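Local coordinates for HIAXHD3 (PDB 3ZXK), which is a family 43 glycoside hydrolase, an exo-acting arabinofuranosidase that probably removes arabinofuranose side chains from xylan, at residues A5-D16 with G296-G308. Sequence-based numbering, arbitrary orientation.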
ATOM      1  N   ALA A   5      14.823  -3.132  23.500  1.00 35.60           N
ATOM      2  CA  ALA A   5      15.228  -1.914  22.735  1.00 31.38           C
ATOM      3  C   ALA A   5      14.366  -0.723  23.129  1.00 24.59           C
ATOM      4  O   ALA A   5      13.167  -0.696  22.830  1.00 24.16           O
ATOM      5  CB  ALA A   5      15.135  -2.167  21.239  1.00 35.03           C
ATOM      6  N   SER A   6      14.990   0.261  23.777  1.00 20.32           N
ATOM      7  CA  SER A   6      14.278   1.354  24.457  1.00 18.54           C
ATOM      8  C   SER A   6      13.938   2.543  23.557  1.00 15.77           C
ATOM      9  O   SER A   6      13.220   3.454  23.976  1.00 14.98           O
ATOM     10  CB  SER A   6      15.136   1.869  25.600  1.00 20.18           C
ATOM     11  OG  SER A   6      16.289   2.513  25.070  1.00 20.14           O
ATOM     12  N   THR A   7      14.518   2.567  22.360  1.00 13.63           N
ATOM     13  CA  THR A   7      14.243   3.617  21.376  1.00 12.62           C
ATOM     14  C   THR A   7      13.969   2.984  20.019  1.00 11.59           C
ATOM     15  O   THR A   7      14.147   1.768  19.834  1.00 13.00           O
ATOM     16  CB  THR A   7      15.438   4.588  21.243  1.00 13.32           C
ATOM     17  OG1 THR A   7      16.573   3.857  20.783  1.00 16.68           O
ATOM     18  CG2 THR A   7      15.790   5.224  22.592  1.00 14.79           C
ATOM     19  N   PHE A   8      13.508   3.807  19.085  1.00 10.29           N
ATOM     20  CA  PHE A   8      13.354   3.379  17.701  1.00  9.77           C
ATOM     21  C   PHE A   8      13.828   4.485  16.757  1.00  9.13           C
ATOM     22  O   PHE A   8      13.930   5.658  17.154  1.00  9.25           O
ATOM     23  CB  PHE A   8      11.901   3.053  17.367  1.00  9.28           C
ATOM     24  CG  PHE A   8      11.020   4.264  17.263  1.00  8.43           C
ATOM     25  CD1 PHE A   8      10.453   4.816  18.416  1.00  8.89           C
ATOM     26  CD2 PHE A   8      10.742   4.857  16.017  1.00  8.45           C
ATOM     27  CE1 PHE A   8       9.639   5.951  18.336  1.00  8.14           C
ATOM     28  CE2 PHE A   8       9.926   5.981  15.936  1.00  8.48           C
ATOM     29  CZ  PHE A   8       9.364   6.527  17.089  1.00  8.83           C
ATOM     30  N   THR A   9      14.110   4.095  15.520  1.00  8.75           N
ATOM     31  CA  THR A   9      14.506   5.023  14.468  1.00  9.52           C
ATOM     32  C   THR A   9      13.423   5.142  13.385  1.00  8.66           C
ATOM     33  O   THR A   9      12.724   4.176  13.061  1.00  9.89           O
ATOM     34  CB  THR A   9      15.863   4.627  13.850  1.00 11.44           C
ATOM     35  OG1 THR A   9      15.758   3.333  13.253  1.00 15.74           O
ATOM     36  CG2 THR A   9      16.949   4.606  14.928  1.00 11.85           C
ATOM     37  N   ASN A  10      13.285   6.344  12.851  1.00  7.06           N
ATOM     38  CA  ASN A  10      12.402   6.602  11.708  1.00  6.65           C
ATOM     39  C   ASN A  10      13.156   6.378  10.376  1.00  7.77           C
ATOM     40  O   ASN A  10      14.356   6.631  10.322  1.00  9.80           O
ATOM     41  CB  ASN A  10      11.898   8.040  11.777  1.00  6.96           C
ATOM     42  CG  ASN A  10      10.716   8.192  12.724  1.00  5.83           C
ATOM     43  OD1 ASN A  10       9.723   7.467  12.612  1.00  5.78           O
ATOM     44  ND2 ASN A  10      10.807   9.152  13.634  1.00  6.81           N
ATOM     45  N   PRO A  11      12.475   5.893   9.308  1.00  7.73           N
ATOM     46  CA  PRO A  11      11.066   5.521   9.276  1.00  7.48           C
ATOM     47  C   PRO A  11      10.799   4.191   9.994  1.00  7.27           C
ATOM     48  O   PRO A  11      11.706   3.349  10.142  1.00  7.88           O
ATOM     49  CB  PRO A  11      10.770   5.425   7.781  1.00  7.28           C
ATOM     50  CG  PRO A  11      12.064   4.947   7.203  1.00  7.72           C
ATOM     51  CD  PRO A  11      13.130   5.657   8.000  1.00  7.75           C
ATOM     52  N   VAL A  12       9.562   4.007  10.445  1.00  6.50           N
ATOM     53  CA  VAL A  12       9.259   2.769  11.162  1.00  6.84           C
ATOM     54  C   VAL A  12       9.056   1.570  10.234  1.00  7.22           C
ATOM     55  O   VAL A  12       9.308   0.435  10.627  1.00  8.67           O
ATOM     56  CB  VAL A  12       8.095   2.933  12.163  1.00  5.96           C
ATOM     57  CG1 VAL A  12       8.459   3.986  13.188  1.00  7.29           C
ATOM     58  CG2 VAL A  12       6.785   3.297  11.454  1.00  5.70           C
ATOM     59  N   LEU A  13       8.657   1.826   8.990  1.00  6.53           N
ATOM     60  CA  LEU A  13       8.451   0.759   8.012  1.00  6.45           C
ATOM     61  C   LEU A  13       8.829   1.366   6.685  1.00  6.12           C
ATOM     62  O   LEU A  13       8.226   2.356   6.271  1.00  7.17           O
ATOM     63  CB  LEU A  13       6.983   0.324   7.995  1.00  6.66           C
ATOM     64  CG  LEU A  13       6.617  -0.738   6.939  1.00  7.04           C
ATOM     65  CD1 LEU A  13       7.373  -2.045   7.106  1.00  8.16           C
ATOM     66  CD2 LEU A  13       5.116  -0.980   6.920  1.00  8.80           C
ATOM     67  N   TRP A  14       9.835   0.814   6.013  1.00  5.95           N
ATOM     68  CA  TRP A  14      10.286   1.406   4.764  1.00  6.09           C
ATOM     69  C   TRP A  14       9.625   0.734   3.596  1.00  6.00           C
ATOM     70  O   TRP A  14      10.296   0.156   2.721  1.00  6.40           O
ATOM     71  CB  TRP A  14      11.791   1.298   4.649  1.00  6.56           C
ATOM     72  CG  TRP A  14      12.370   2.393   3.787  1.00  6.64           C
ATOM     73  CD1 TRP A  14      11.946   2.813   2.539  1.00  7.32           C
ATOM     74  CD2 TRP A  14      13.521   3.227   4.113  1.00  7.55           C
ATOM     75  NE1 TRP A  14      12.743   3.820   2.078  1.00  7.24           N
ATOM     76  CE2 TRP A  14      13.709   4.127   2.986  1.00  7.94           C
ATOM     77  CE3 TRP A  14      14.395   3.300   5.198  1.00  7.85           C
ATOM     78  CZ2 TRP A  14      14.713   5.082   2.974  1.00  8.25           C
ATOM     79  CZ3 TRP A  14      15.404   4.270   5.179  1.00  9.89           C
ATOM     80  CH2 TRP A  14      15.564   5.128   4.088  1.00  9.83           C
ATOM     81  N   GLU A  15       8.302   0.776   3.584  1.00  5.88           N
ATOM     82  CA  GLU A  15       7.509   0.176   2.503  1.00  6.06           C
ATOM     83  C   GLU A  15       6.327   1.106   2.255  1.00  6.03           C
ATOM     84  O   GLU A  15       5.789   1.715   3.194  1.00  6.21           O
ATOM     85  CB  GLU A  15       7.014  -1.235   2.875  1.00  6.91           C
ATOM     86  CG  GLU A  15       8.112  -2.311   2.936  1.00  8.93           C
ATOM     87  CD  GLU A  15       7.597  -3.726   3.219  1.00 13.32           C
ATOM     88  OE1 GLU A  15       6.416  -3.980   2.917  1.00 18.24           O
ATOM     89  OE2 GLU A  15       8.361  -4.586   3.760  1.00 15.01           O
ATOM     90  N   ASP A  16       5.911   1.209   0.993  1.00  6.32           N
ATOM     91  CA  ASP A  16       4.878   2.135   0.535  1.00  5.80           C
ATOM     92  C   ASP A  16       3.495   1.789   1.117  1.00  5.15           C
ATOM     93  O   ASP A  16       2.846   0.869   0.639  1.00  4.82           O
ATOM     94  CB  ASP A  16       4.857   2.067  -0.992  1.00  5.75           C
ATOM     95  CG  ASP A  16       3.858   2.975  -1.624  1.00  5.05           C
ATOM     96  OD1 ASP A  16       3.676   4.106  -1.130  1.00  5.60           O
ATOM     97  OD2 ASP A  16       3.288   2.557  -2.660  1.00  5.83           O
ATOM     98  N   GLY A 296      14.392  21.278  16.593  1.00 19.06           N
ATOM     99  CA  GLY A 296      13.090  21.557  15.994  1.00 16.38           C
ATOM    100  C   GLY A 296      12.725  20.681  14.805  1.00 16.01           C
ATOM    101  O   GLY A 296      11.768  20.960  14.103  1.00 17.58           O
ATOM    102  N   ARG A 297      13.481  19.614  14.592  1.00 14.39           N
ATOM    103  CA  ARG A 297      13.194  18.670  13.522  1.00 12.70           C
ATOM    104  C   ARG A 297      12.307  17.537  14.029  1.00 10.43           C
ATOM    105  O   ARG A 297      12.220  17.290  15.227  1.00 10.63           O
ATOM    106  CB  ARG A 297      14.493  18.092  12.957  1.00 12.08           C
ATOM    107  CG  ARG A 297      15.455  19.139  12.431  1.00 14.80           C
ATOM    108  CD  ARG A 297      16.820  18.543  12.117  1.00 21.72           C
ATOM    109  NE  ARG A 297      16.751  17.683  10.938  1.00 29.11           N
ATOM    110  CZ  ARG A 297      16.948  18.097   9.683  1.00 31.59           C
ATOM    111  NH1 ARG A 297      17.231  19.369   9.425  1.00 32.71           N
ATOM    112  NH2 ARG A 297      16.856  17.227   8.684  1.00 31.94           N
ATOM    113  N   TRP A 298      11.627  16.875  13.104  1.00  9.59           N
ATOM    114  CA  TRP A 298      11.031  15.581  13.384  1.00  8.61           C
ATOM    115  C   TRP A 298      12.181  14.653  13.640  1.00  9.19           C
ATOM    116  O   TRP A 298      13.044  14.460  12.781  1.00  9.85           O
ATOM    117  CB  TRP A 298      10.214  15.119  12.187  1.00  8.28           C
ATOM    118  CG  TRP A 298       9.341  13.927  12.470  1.00  7.34           C
ATOM    119  CD1 TRP A 298       9.726  12.650  12.876  1.00  7.13           C
ATOM    120  CD2 TRP A 298       7.896  13.869  12.333  1.00  7.50           C
ATOM    121  NE1 TRP A 298       8.629  11.839  13.016  1.00  6.31           N
ATOM    122  CE2 TRP A 298       7.498  12.511  12.674  1.00  6.59           C
ATOM    123  CE3 TRP A 298       6.918  14.783  11.949  1.00  7.34           C
ATOM    124  CZ2 TRP A 298       6.153  12.114  12.677  1.00  6.65           C
ATOM    125  CZ3 TRP A 298       5.578  14.383  11.950  1.00  7.31           C
ATOM    126  CH2 TRP A 298       5.205  13.080  12.305  1.00  6.73           C
ATOM    127  N   GLY A 299      12.236  14.098  14.835  1.00  8.93           N
ATOM    128  CA  GLY A 299      13.429  13.379  15.280  1.00  9.56           C
ATOM    129  C   GLY A 299      13.699  12.088  14.533  1.00  9.18           C
ATOM    130  O   GLY A 299      12.777  11.379  14.118  1.00  8.05           O
ATOM    131  N   THR A 300      14.979  11.770  14.378  1.00 10.43           N
ATOM    132  CA  THR A 300      15.369  10.499  13.760  1.00 10.77           C
ATOM    133  C   THR A 300      15.168   9.311  14.710  1.00 11.07           C
ATOM    134  O   THR A 300      14.941   8.180  14.271  1.00 11.58           O
ATOM    135  CB  THR A 300      16.827  10.560  13.259  1.00 12.88           C
ATOM    136  OG1 THR A 300      17.677  10.854  14.359  1.00 14.42           O
ATOM    137  CG2 THR A 300      16.985  11.661  12.211  1.00 12.97           C
ATOM    138  N   SER A 301      15.221   9.580  16.014  1.00 10.92           N
ATOM    139  CA  SER A 301      14.925   8.545  17.019  1.00 10.30           C
ATOM    140  C   SER A 301      14.151   9.103  18.186  1.00  9.07           C
ATOM    141  O   SER A 301      14.324  10.262  18.583  1.00 10.49           O
ATOM    142  CB  SER A 301      16.204   7.868  17.538  1.00 11.93           C
ATOM    143  OG  SER A 301      16.960   8.782  18.284  1.00 17.50           O
ATOM    144  N   TYR A 302      13.315   8.249  18.758  1.00  8.19           N
ATOM    145  CA  TYR A 302      12.511   8.605  19.913  1.00  8.09           C
ATOM    146  C   TYR A 302      12.381   7.405  20.853  1.00  7.83           C
ATOM    147  O   TYR A 302      12.649   6.265  20.447  1.00  8.66           O
ATOM    148  CB  TYR A 302      11.117   8.993  19.438  1.00  7.62           C
ATOM    149  CG  TYR A 302      10.986  10.353  18.813  1.00  7.29           C
ATOM    150  CD1 TYR A 302      11.057  11.521  19.591  1.00  7.48           C
ATOM    151  CD2 TYR A 302      10.693  10.479  17.461  1.00  7.07           C
ATOM    152  CE1 TYR A 302      10.898  12.782  19.009  1.00  7.08           C
ATOM    153  CE2 TYR A 302      10.507  11.733  16.874  1.00  6.62           C
ATOM    154  CZ  TYR A 302      10.622  12.881  17.650  1.00  7.32           C
ATOM    155  OH  TYR A 302      10.425  14.127  17.083  1.00  8.62           O
ATOM    156  N   PRO A 303      11.941   7.640  22.108  1.00  8.54           N
ATOM    157  CA  PRO A 303      11.651   6.499  22.990  1.00  8.24           C
ATOM    158  C   PRO A 303      10.576   5.570  22.402  1.00  8.66           C
ATOM    159  O   PRO A 303       9.662   6.008  21.697  1.00  9.14           O
ATOM    160  CB  PRO A 303      11.123   7.157  24.265  1.00  8.41           C
ATOM    161  CG  PRO A 303      11.741   8.538  24.253  1.00  9.11           C
ATOM    162  CD  PRO A 303      11.741   8.937  22.789  1.00  8.55           C
ATOM    163  N   ILE A 304      10.689   4.293  22.714  1.00  8.11           N
ATOM    164  CA  ILE A 304       9.761   3.316  22.182  1.00  7.92           C
ATOM    165  C   ILE A 304       8.352   3.605  22.755  1.00  7.46           C
ATOM    166  O   ILE A 304       8.197   3.856  23.929  1.00  7.93           O
ATOM    167  CB  ILE A 304      10.258   1.864  22.470  1.00  8.24           C
ATOM    168  CG1 ILE A 304       9.523   0.854  21.583  1.00  9.51           C
ATOM    169  CG2 ILE A 304      10.204   1.546  23.967  1.00  9.68           C
ATOM    170  CD1 ILE A 304       9.979   0.877  20.147  1.00 13.28           C
ATOM    171  N   PRO A 305       7.310   3.604  21.911  1.00  7.06           N
ATOM    172  CA  PRO A 305       5.989   3.999  22.448  1.00  7.27           C
ATOM    173  C   PRO A 305       5.397   3.014  23.450  1.00  8.05           C
ATOM    174  O   PRO A 305       4.594   3.409  24.298  1.00  9.59           O
ATOM    175  CB  PRO A 305       5.121   4.110  21.182  1.00  7.09           C
ATOM    176  CG  PRO A 305       6.129   4.434  20.086  1.00  7.61           C
ATOM    177  CD  PRO A 305       7.338   3.602  20.439  1.00  7.25           C
ATOM    178  N   VAL A 306       5.780   1.749  23.338  1.00  9.20           N
ATOM    179  CA  VAL A 306       5.341   0.725  24.283  1.00  8.77           C
ATOM    180  C   VAL A 306       6.553  -0.043  24.759  1.00  9.14           C
ATOM    181  O   VAL A 306       7.327  -0.520  23.937  1.00  9.03           O
ATOM    182  CB  VAL A 306       4.293  -0.234  23.654  1.00  9.26           C
ATOM    183  CG1 VAL A 306       3.951  -1.398  24.585  1.00 10.59           C
ATOM    184  CG2 VAL A 306       3.036   0.547  23.328  1.00  9.67           C
ATOM    185  N   ARG A 307       6.691  -0.170  26.080  1.00 10.59           N
ATOM    186  CA  ARG A 307       7.841  -0.843  26.709  1.00 11.31           C
ATOM    187  C   ARG A 307       7.506  -2.302  26.926  1.00 12.26           C
ATOM    188  O   ARG A 307       6.388  -2.622  27.318  1.00 13.81           O
ATOM    189  CB  ARG A 307       8.256  -0.156  28.033  1.00 11.52           C
ATOM    190  CG  ARG A 307       8.744   1.284  27.804  1.00 11.88           C
ATOM    191  CD  ARG A 307       8.609   2.184  29.041  1.00 10.85           C
ATOM    192  NE  ARG A 307       7.220   2.442  29.391  1.00 10.36           N
ATOM    193  CZ  ARG A 307       6.445   3.357  28.823  1.00  9.76           C
ATOM    194  NH1 ARG A 307       6.895   4.131  27.831  1.00 10.33           N
ATOM    195  NH2 ARG A 307       5.200   3.494  29.250  1.00 12.80           N
ATOM    196  N   GLY A 308       8.468  -3.185  26.664  1.00 12.44           N
ATOM    197  CA  GLY A 308       8.267  -4.626  26.843  1.00 13.23           C
ATOM    198  C   GLY A 308       7.134  -5.163  25.984  1.00 12.72           C
ATOM    199  O   GLY A 308       6.372  -6.020  26.416  1.00 13.94           O
TER
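Phe8 lays its ring against the 301-303 strand, with CE1 3.6 Å from Tyr302 CB and 3.9 Å from Pro305 CD. Its CG sits between backbone N and carbonyl carbon (chi1 72°), a rotation that brings the ring back toward its partner strand, where Pro303 O meets the ring edge in plane. A flat apolar ring suits this buried place. Branched, apolar Ile304 can touch two residues at once: CD1 lies 4.0 Å from Phe8 CB, CG2 3.6 Å from Ser6 O. Ile304 N also bonds Ser6 O (3.0 Å) from above the carbonyl plane. Phe8 and Tyr302 form the antiparallel hydrogen-bonded pair. Beyond the strand, Asn10 N bonds Thr300 O. Its side-chain amide suits a buried site with polar needs on two sides: ND2 gives Gly299 O a 3.0 Å bond, almost in the amide plane, while OD1 accepts from Val277 N. ND2 also meets the edge of the Trp298 indole, the planes 68° apart. The two-stranded ribbon joins the N-terminal end of the modelled chain, before the first blade of the family's five-bladed β-propeller, to the chain leaving the last; Asn10 and Tyr302 pack on that blade's strand 273-282, Pro305 on strand 260-267.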